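Local coordinates for protein alpha,alpha-trehalose-phosphate synthase (UDP-forming) (PDB 5TVG) that belongs to glycosyltransferase family 20, adopts the two-domain GT-B fold and binds uridine-5'-diphosphate in the cleft between its domains, at residues T93-F98 and R273-K278; F98-D103 and F167-M172; Y189-F194 and A231-G236. One frame throughout, in Å; residues are numbered along the deposited sequence.

Contact 1. Residues T93-F98 and R273-K278; sequences TLWPVF and RLDYSK. With UDP (uridine-5'-diphosphate), chain I.
Trp95, near the end of helix 79-98, reaches across to the loop 273-278 and buries more surface there than any other residue of the pair. With CG anti to the backbone N (chi1 178°), the indole extends off the helix, and its NE1 donates to Asp275 OD1 at 3.1 Å, using the syn lone pair of that oxygen. The bond is bent, at 146°, and the acceptor sits somewhat out of the indole plane. Asp275 OD1 also takes the backbone N of Ser277 at 2.8 Å, closing an Asx turn that fixes the carboxylate. The other oxygen, OD2, accepts from Arg273 NH1 in a salt bridge and is hydrogen-bonded to Tyr317 OH. Tyr276 approaches the five-membered ring: its hydroxyl lies at the edge, 3.3 Å from Trp95 CD1, and touches Pro96 CB at the same distance, while the two ring planes stand at 70° in an oblique pair. At the far end of the indole, CH2 approaches Arg273 NH2 at 3.4 Å. That guanidinium turns its edge to the ligand, with NE 2.7 Å from UDP O3B and NH2 bonded to O2B, and Lys278 NZ reaches O3A and O2B. Trp95 thereby ties helix 79-98, through Asp275, to the loop that carries Arg273 and Lys278 of the UDP pocket, consistent with a contact between the two GT-B domains across the cleft.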
# COMPACT_ATOMS: atom_id res chain seq x y z
N THR A 93 -21.21 -4.55 -5.15
CA THR A 93 -21.40 -4.88 -6.56
C THR A 93 -22.16 -3.79 -7.30
O THR A 93 -21.61 -3.19 -8.23
CB THR A 93 -22.14 -6.23 -6.71
OG1 THR A 93 -21.50 -7.23 -5.93
CG2 THR A 93 -22.08 -6.69 -8.14
N LEU A 94 -23.42 -3.53 -6.91
CA LEU A 94 -24.30 -2.59 -7.63
C LEU A 94 -23.78 -1.16 -7.55
O LEU A 94 -23.74 -0.45 -8.57
CB LEU A 94 -25.73 -2.67 -7.04
CG LEU A 94 -26.48 -4.00 -7.21
CD1 LEU A 94 -27.94 -4.02 -6.61
CD2 LEU A 94 -26.49 -4.49 -8.65
N TRP A 95 -23.46 -0.69 -6.34
CA TRP A 95 -23.05 0.70 -6.19
C TRP A 95 -21.83 1.05 -7.04
O TRP A 95 -21.89 2.06 -7.77
CB TRP A 95 -22.83 1.04 -4.71
CG TRP A 95 -22.36 2.46 -4.54
CD1 TRP A 95 -21.06 2.92 -4.60
CD2 TRP A 95 -23.18 3.63 -4.31
NE1 TRP A 95 -21.03 4.28 -4.40
CE2 TRP A 95 -22.31 4.74 -4.23
CE3 TRP A 95 -24.55 3.83 -4.14
CZ2 TRP A 95 -22.78 6.04 -4.00
CZ3 TRP A 95 -25.01 5.11 -3.90
CH2 TRP A 95 -24.12 6.20 -3.84
N PRO A 96 -20.72 0.31 -7.00
CA PRO A 96 -19.60 0.69 -7.89
C PRO A 96 -19.95 0.58 -9.37
O PRO A 96 -19.59 1.48 -10.13
CB PRO A 96 -18.47 -0.26 -7.47
CG PRO A 96 -19.14 -1.42 -6.83
CD PRO A 96 -20.35 -0.83 -6.13
N VAL A 97 -20.65 -0.48 -9.79
CA VAL A 97 -20.92 -0.63 -11.22
C VAL A 97 -21.85 0.47 -11.72
O VAL A 97 -21.60 1.08 -12.75
CB VAL A 97 -21.50 -2.02 -11.54
CG1 VAL A 97 -21.91 -2.07 -13.02
CG2 VAL A 97 -20.49 -3.11 -11.19
N PHE A 98 -22.94 0.73 -10.98
CA PHE A 98 -23.89 1.76 -11.38
C PHE A 98 -23.24 3.13 -11.41
O PHE A 98 -23.76 4.04 -12.05
CB PHE A 98 -25.12 1.78 -10.45
CG PHE A 98 -26.13 0.67 -10.74
CD1 PHE A 98 -25.72 -0.58 -11.19
CD2 PHE A 98 -27.50 0.89 -10.55
CE1 PHE A 98 -26.64 -1.58 -11.44
CE2 PHE A 98 -28.43 -0.12 -10.81
CZ PHE A 98 -28.01 -1.35 -11.26
N ARG A 273 -20.85 12.95 1.45
CA ARG A 273 -20.42 11.69 2.07
C ARG A 273 -19.04 11.32 1.51
O ARG A 273 -18.68 11.67 0.39
CB ARG A 273 -21.40 10.54 1.81
CG ARG A 273 -22.78 10.61 2.50
CD ARG A 273 -23.70 9.40 2.05
NE ARG A 273 -23.85 9.40 0.59
CZ ARG A 273 -23.26 8.52 -0.23
NH1 ARG A 273 -22.50 7.53 0.25
NH2 ARG A 273 -23.42 8.65 -1.56
N LEU A 274 -18.25 10.64 2.32
CA LEU A 274 -16.90 10.27 1.90
C LEU A 274 -16.98 9.02 1.01
O LEU A 274 -16.55 7.92 1.37
CB LEU A 274 -16.00 10.10 3.11
CG LEU A 274 -14.57 10.67 2.93
CD1 LEU A 274 -13.80 10.58 4.24
CD2 LEU A 274 -13.81 9.93 1.82
N ASP A 275 -17.54 9.21 -0.18
CA ASP A 275 -17.76 8.15 -1.16
C ASP A 275 -16.80 8.34 -2.32
O ASP A 275 -16.45 9.47 -2.67
CB ASP A 275 -19.24 8.19 -1.67
CG ASP A 275 -19.69 6.89 -2.31
OD1 ASP A 275 -19.09 6.50 -3.34
OD2 ASP A 275 -20.65 6.24 -1.78
N TYR A 276 -16.35 7.23 -2.93
CA TYR A 276 -15.51 7.43 -4.12
C TYR A 276 -16.29 8.00 -5.31
O TYR A 276 -15.68 8.43 -6.31
CB TYR A 276 -14.81 6.13 -4.51
CG TYR A 276 -15.73 4.91 -4.55
CD1 TYR A 276 -16.59 4.69 -5.63
CD2 TYR A 276 -15.68 3.97 -3.53
CE1 TYR A 276 -17.38 3.56 -5.68
CE2 TYR A 276 -16.49 2.83 -3.57
CZ TYR A 276 -17.34 2.64 -4.65
OH TYR A 276 -18.13 1.51 -4.70
N SER A 277 -17.62 8.00 -5.25
CA SER A 277 -18.37 8.62 -6.34
C SER A 277 -18.23 10.14 -6.33
O SER A 277 -18.53 10.79 -7.34
CB SER A 277 -19.85 8.24 -6.21
OG SER A 277 -20.38 8.85 -5.05
N LYS A 278 -17.79 10.73 -5.21
CA LYS A 278 -17.87 12.18 -5.03
C LYS A 278 -16.63 12.91 -5.55
O LYS A 278 -16.63 14.14 -5.60
CB LYS A 278 -18.14 12.49 -3.55
CG LYS A 278 -19.47 11.86 -2.99
CD LYS A 278 -20.78 12.49 -3.63
CE LYS A 278 -22.05 11.80 -3.19
NZ LYS A 278 -23.39 12.43 -3.66
N1 UDP I . -26.42 15.90 4.18
C2 UDP I . -26.63 16.34 5.47
N3 UDP I . -25.52 16.34 6.28
C4 UDP I . -24.25 15.94 5.94
C5 UDP I . -24.10 15.48 4.58
C6 UDP I . -25.17 15.47 3.77
O2 UDP I . -27.71 16.74 5.87
O4 UDP I . -23.34 15.98 6.81
C1' UDP I . -27.59 15.88 3.27
C2' UDP I . -27.61 16.94 2.17
O2' UDP I . -28.27 18.09 2.68
C3' UDP I . -28.50 16.27 1.13
C4' UDP I . -28.10 14.80 1.26
O4' UDP I . -27.63 14.63 2.62
O3' UDP I . -29.90 16.48 1.29
C5' UDP I . -26.98 14.43 0.34
O5' UDP I . -27.64 13.90 -0.80
PA UDP I . -27.03 14.02 -2.23
O1A UDP I . -28.14 13.75 -3.18
O2A UDP I . -26.26 15.32 -2.41
O3A UDP I . -25.96 12.83 -2.30
PB UDP I . -26.05 11.42 -1.57
O1B UDP I . -27.54 11.07 -1.61
O2B UDP I . -25.41 10.46 -2.55
O3B UDP I . -25.42 11.46 -0.22

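Contact 2. Residues F98-D103 and F167-M172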
# COMPACT_ATOMS: atom_id res chain seq x y z
N PHE A 98 -22.94 0.73 -10.98
CA PHE A 98 -23.89 1.76 -11.38
C PHE A 98 -23.24 3.13 -11.41
O PHE A 98 -23.76 4.04 -12.05
CB PHE A 98 -25.12 1.78 -10.45
CG PHE A 98 -26.13 0.67 -10.74
CD1 PHE A 98 -25.72 -0.58 -11.19
CD2 PHE A 98 -27.50 0.89 -10.55
CE1 PHE A 98 -26.64 -1.58 -11.44
CE2 PHE A 98 -28.43 -0.12 -10.81
CZ PHE A 98 -28.01 -1.35 -11.26
N HIS A 99 -22.08 3.28 -10.77
CA HIS A 99 -21.33 4.53 -10.83
C HIS A 99 -20.14 4.45 -11.79
O HIS A 99 -19.26 5.31 -11.74
CB HIS A 99 -20.87 4.93 -9.42
CG HIS A 99 -21.97 5.46 -8.55
ND1 HIS A 99 -22.84 4.64 -7.85
CD2 HIS A 99 -22.36 6.73 -8.28
CE1 HIS A 99 -23.71 5.39 -7.18
NE2 HIS A 99 -23.43 6.66 -7.42
N TYR A 100 -20.15 3.47 -12.71
CA TYR A 100 -19.12 3.32 -13.75
C TYR A 100 -17.74 3.12 -13.14
O TYR A 100 -16.74 3.64 -13.63
CB TYR A 100 -19.09 4.51 -14.73
CG TYR A 100 -20.34 4.61 -15.60
CD1 TYR A 100 -21.51 5.15 -15.09
CD2 TYR A 100 -20.35 4.12 -16.90
CE1 TYR A 100 -22.66 5.24 -15.88
CE2 TYR A 100 -21.50 4.20 -17.68
CZ TYR A 100 -22.64 4.76 -17.17
OH TYR A 100 -23.77 4.85 -17.98
N ARG A 101 -17.67 2.31 -12.09
CA ARG A 101 -16.40 1.95 -11.47
C ARG A 101 -16.29 0.42 -11.50
O ARG A 101 -16.31 -0.24 -10.46
CB ARG A 101 -16.32 2.50 -10.02
CG ARG A 101 -16.28 4.02 -9.95
CD ARG A 101 -15.00 4.60 -10.62
NE ARG A 101 -13.78 4.08 -9.98
CZ ARG A 101 -13.16 4.70 -8.97
NH1 ARG A 101 -12.04 4.20 -8.44
NH2 ARG A 101 -13.69 5.82 -8.47
N SER A 102 -16.18 -0.13 -12.70
CA SER A 102 -16.00 -1.57 -12.84
C SER A 102 -14.72 -2.02 -12.16
O SER A 102 -14.60 -3.21 -11.82
CB SER A 102 -15.94 -1.96 -14.33
OG SER A 102 -14.76 -1.45 -14.98
N ASP A 103 -13.76 -1.11 -11.95
CA ASP A 103 -12.53 -1.45 -11.25
C ASP A 103 -12.74 -1.75 -9.76
O ASP A 103 -11.91 -2.44 -9.17
CB ASP A 103 -11.50 -0.32 -11.40
CG ASP A 103 -12.01 1.03 -10.90
OD1 ASP A 103 -13.00 1.54 -11.46
OD2 ASP A 103 -11.44 1.58 -9.93
N PHE A 167 -28.45 4.65 -13.68
CA PHE A 167 -28.55 3.32 -14.26
C PHE A 167 -27.53 3.26 -15.38
O PHE A 167 -27.61 4.09 -16.30
CB PHE A 167 -29.95 2.99 -14.78
CG PHE A 167 -30.15 1.51 -15.06
CD1 PHE A 167 -30.47 0.63 -14.01
CD2 PHE A 167 -29.97 0.99 -16.34
CE1 PHE A 167 -30.66 -0.74 -14.24
CE2 PHE A 167 -30.15 -0.39 -16.58
CZ PHE A 167 -30.51 -1.24 -15.53
N PRO A 168 -26.54 2.37 -15.33
CA PRO A 168 -25.44 2.43 -16.29
C PRO A 168 -25.83 1.83 -17.63
O PRO A 168 -26.69 0.96 -17.71
CB PRO A 168 -24.33 1.60 -15.62
CG PRO A 168 -25.12 0.54 -14.83
CD PRO A 168 -26.37 1.27 -14.35
N SER A 169 -25.15 2.28 -18.67
CA SER A 169 -25.38 1.76 -20.01
C SER A 169 -24.99 0.28 -20.08
O SER A 169 -24.28 -0.24 -19.20
CB SER A 169 -24.60 2.61 -21.02
OG SER A 169 -23.22 2.52 -20.79
N PRO A 170 -25.45 -0.43 -21.12
CA PRO A 170 -25.34 -1.91 -21.12
C PRO A 170 -23.93 -2.44 -21.00
O PRO A 170 -23.70 -3.45 -20.32
CB PRO A 170 -25.97 -2.29 -22.46
CG PRO A 170 -26.96 -1.21 -22.72
CD PRO A 170 -26.26 0.04 -22.26
N ASP A 171 -22.98 -1.80 -21.70
CA ASP A 171 -21.58 -2.18 -21.67
C ASP A 171 -21.03 -2.09 -20.25
O ASP A 171 -20.03 -2.76 -19.94
CB ASP A 171 -20.78 -1.25 -22.59
CG ASP A 171 -21.08 0.21 -22.29
OD1 ASP A 171 -22.29 0.62 -22.35
OD2 ASP A 171 -20.12 0.94 -21.94
N MET A 172 -21.60 -1.23 -19.42
CA MET A 172 -21.19 -1.17 -18.03
C MET A 172 -22.06 -2.06 -17.13
O MET A 172 -21.53 -2.74 -16.24
CB MET A 172 -21.22 0.28 -17.53
CG MET A 172 -20.83 0.44 -16.04
SD MET A 172 -19.14 -0.12 -15.60
CE MET A 172 -18.13 0.93 -16.63
O HOH W 1 -26.20 6.23 -17.29
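Pro168 is wedged between the rings of Phe98 and Tyr100 and forms the dense half of this contact. Its CD lies over one face of the Phe98 ring, 3.8 Å from the centroid and 17° off the normal, a CH-pi contact; its CB lies less centrally over a face of Tyr100, 4.3 Å from that centroid. Phe167 packs obliquely against the far rim of Phe98, CD1 to CE2 at 3.9 Å. Met172 meets the Tyr100 ring from the helix 170-173: chi1 of 179° sends its chain away from its own amide, CG comes to 3.8 Å from Tyr100 CD2, and two further bends bring SD to 3.9 Å from Ser102 CB. The sulfur also stands obliquely to the Tyr100 ring, a Met-aromatic contact.

The polar side begins at the phenol oxygen. Tyr100 OH accepts from Ser169 N at 3.0 Å and shares a water, 2.9 Å away, that donates to Phe167 O. Asp171 OD2 is hydrogen-bonded to Tyr100 OH and Ser169 OG of the second subunit. At the other end of Tyr100, past its backbone, the loop runs out to the partly exposed Arg101 and Asp103. Arg101 grips Asp103 side-on, NE to OD1 and NH1 to OD2, both carboxylate oxygens lying in the guanidinium plane, and this pair lies against its counterpart in the second subunit. Tyr100, with positive phi, is the C-prime residue of a Schellman motif that ends helix 79-98, so the contact packs a helix terminus against a proline-bearing turn at the start of another helix, beside a subunit interface.

Contact 3. Residues Y189-F194 and A231-G236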
# COMPACT_ATOMS: atom_id res chain seq x y z
N TYR A 189 -42.05 -4.53 -12.14
CA TYR A 189 -42.69 -3.27 -11.76
C TYR A 189 -43.61 -2.77 -12.87
O TYR A 189 -43.31 -2.91 -14.05
CB TYR A 189 -41.65 -2.19 -11.46
CG TYR A 189 -40.85 -2.44 -10.19
CD1 TYR A 189 -41.36 -2.09 -8.94
CD2 TYR A 189 -39.57 -2.99 -10.24
CE1 TYR A 189 -40.65 -2.31 -7.77
CE2 TYR A 189 -38.83 -3.19 -9.08
CZ TYR A 189 -39.38 -2.85 -7.84
OH TYR A 189 -38.67 -3.07 -6.67
N ASP A 190 -44.75 -2.19 -12.46
CA ASP A 190 -45.59 -1.47 -13.42
C ASP A 190 -44.91 -0.19 -13.88
O ASP A 190 -45.13 0.26 -15.01
CB ASP A 190 -46.96 -1.15 -12.81
CG ASP A 190 -47.73 -2.39 -12.37
OD1 ASP A 190 -48.14 -3.19 -13.25
OD2 ASP A 190 -47.90 -2.61 -11.15
N ILE A 191 -44.07 0.40 -13.03
CA ILE A 191 -43.34 1.63 -13.34
C ILE A 191 -41.87 1.45 -12.97
O ILE A 191 -41.56 1.02 -11.85
CB ILE A 191 -43.92 2.86 -12.61
CG1 ILE A 191 -45.41 3.06 -12.92
CG2 ILE A 191 -43.14 4.11 -13.01
CD1 ILE A 191 -46.19 3.73 -11.79
N ALA A 192 -40.96 1.77 -13.89
CA ALA A 192 -39.52 1.81 -13.57
C ALA A 192 -39.10 3.26 -13.75
O ALA A 192 -39.00 3.75 -14.88
CB ALA A 192 -38.72 0.85 -14.43
N GLY A 193 -38.93 3.98 -12.64
CA GLY A 193 -38.62 5.40 -12.67
C GLY A 193 -37.14 5.64 -12.44
O GLY A 193 -36.52 4.95 -11.62
N PHE A 194 -36.58 6.64 -13.13
CA PHE A 194 -35.16 6.95 -13.07
C PHE A 194 -34.99 8.44 -12.84
O PHE A 194 -35.95 9.22 -12.95
CB PHE A 194 -34.43 6.50 -14.34
CG PHE A 194 -34.56 5.03 -14.60
CD1 PHE A 194 -35.72 4.52 -15.22
CD2 PHE A 194 -33.57 4.15 -14.18
CE1 PHE A 194 -35.88 3.15 -15.43
CE2 PHE A 194 -33.70 2.78 -14.38
CZ PHE A 194 -34.87 2.27 -15.01
N ALA A 231 -39.81 5.90 -17.23
CA ALA A 231 -39.94 7.35 -17.22
C ALA A 231 -38.89 7.93 -16.29
O ALA A 231 -38.30 7.21 -15.48
CB ALA A 231 -41.36 7.80 -16.81
N ALA A 232 -38.66 9.24 -16.42
CA ALA A 232 -37.74 9.96 -15.56
C ALA A 232 -38.50 10.90 -14.63
O ALA A 232 -39.41 11.62 -15.07
CB ALA A 232 -36.70 10.75 -16.39
N TYR A 233 -38.11 10.92 -13.37
CA TYR A 233 -38.68 11.81 -12.36
C TYR A 233 -37.51 12.39 -11.57
O TYR A 233 -37.19 11.91 -10.48
CB TYR A 233 -39.61 11.05 -11.39
CG TYR A 233 -40.60 10.11 -12.02
CD1 TYR A 233 -40.20 8.88 -12.51
CD2 TYR A 233 -41.97 10.42 -12.04
CE1 TYR A 233 -41.11 8.01 -13.08
CE2 TYR A 233 -42.89 9.54 -12.57
CZ TYR A 233 -42.47 8.34 -13.08
OH TYR A 233 -43.37 7.46 -13.62
N PRO A 234 -36.84 13.41 -12.10
CA PRO A 234 -35.65 13.94 -11.40
C PRO A 234 -36.05 14.54 -10.06
O PRO A 234 -36.99 15.33 -9.98
CB PRO A 234 -35.10 15.01 -12.37
CG PRO A 234 -36.44 15.45 -13.20
CD PRO A 234 -37.18 14.17 -13.33
N ILE A 235 -35.35 14.16 -9.00
CA ILE A 235 -35.70 14.63 -7.66
C ILE A 235 -35.23 16.06 -7.46
O ILE A 235 -34.09 16.43 -7.83
CB ILE A 235 -35.09 13.72 -6.58
CG1 ILE A 235 -35.68 12.32 -6.63
CG2 ILE A 235 -35.33 14.31 -5.21
CD1 ILE A 235 -35.15 11.44 -5.45
N GLY A 236 -36.10 16.88 -6.88
CA GLY A 236 -35.78 18.26 -6.53
C GLY A 236 -35.80 18.57 -5.04
O GLY A 236 -35.76 17.67 -4.19
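Both rings of this contact, those of Tyr233 and Phe194, turn an edge to the opposite backbone. At the edge of Tyr233 lie the carbonyl O of Phe194 and the CA of Gly193, the latter 3.6 Å from CE1; as glycine carries no side chain, the ring lies directly against the strand. Ile191 reaches the same ring obliquely, its CG2 at 3.4 Å from Tyr233 OH and its side chain crossing that of the tyrosine at about a right angle. The hydroxyl has its polar partner in Asp460 of helix 450-461, while Phe457 of that helix also meets the ring. Phe194 has Ala231 O in the plane of its ring, at the edge near CD1, and packs toward helix 197-209, where it meets Phe203.

The two rings lie on opposite faces of a short parallel ladder, Phe194 on the face of Ala232 and Tyr233 on that of Ala231. Ala231 is bonded on both sides of Gly193: its N donates to Ala192 O at 3.3 Å, and its O accepts from Phe194 N at 3.0 Å. One step on, Tyr233 N donates to Phe194 O at 2.8 Å and so carries the ladder past the end of strand 226-232. A CA-H...O contact from Gly193 to Ala231 O supplements these bonds. Strands 191-194 and 226-232 are thereby neighbours in the mixed sheet of the N-terminal, Rossmann-like domain of a GT-B enzyme, and helix 450-461, near the C terminus, packs against it.

All three contacts are buried, but they serve different places. Contacts 1 and 2 both involve the end of helix 79-98; Phe98 is shared but packs across only contact 2. Contact 1 mixes aromatic packing with charged groups that reach the ligand, whereas contact 2 is largely aromatic and proline packing that turns polar beside the second subunit. They touch directly, as Arg101 N lies 2.9 Å from Pro96 O. Contact 3 is core sheet structure, held chiefly by backbone hydrogen bonds; its centre is about 21 Å from that of contact 1, without touching it. It does meet contact 2, where Phe194 CE2 packs on Phe167 CB at 3.8 Å. Along the chain, contacts 2 and 3 both lie within the loop closed by contact 1.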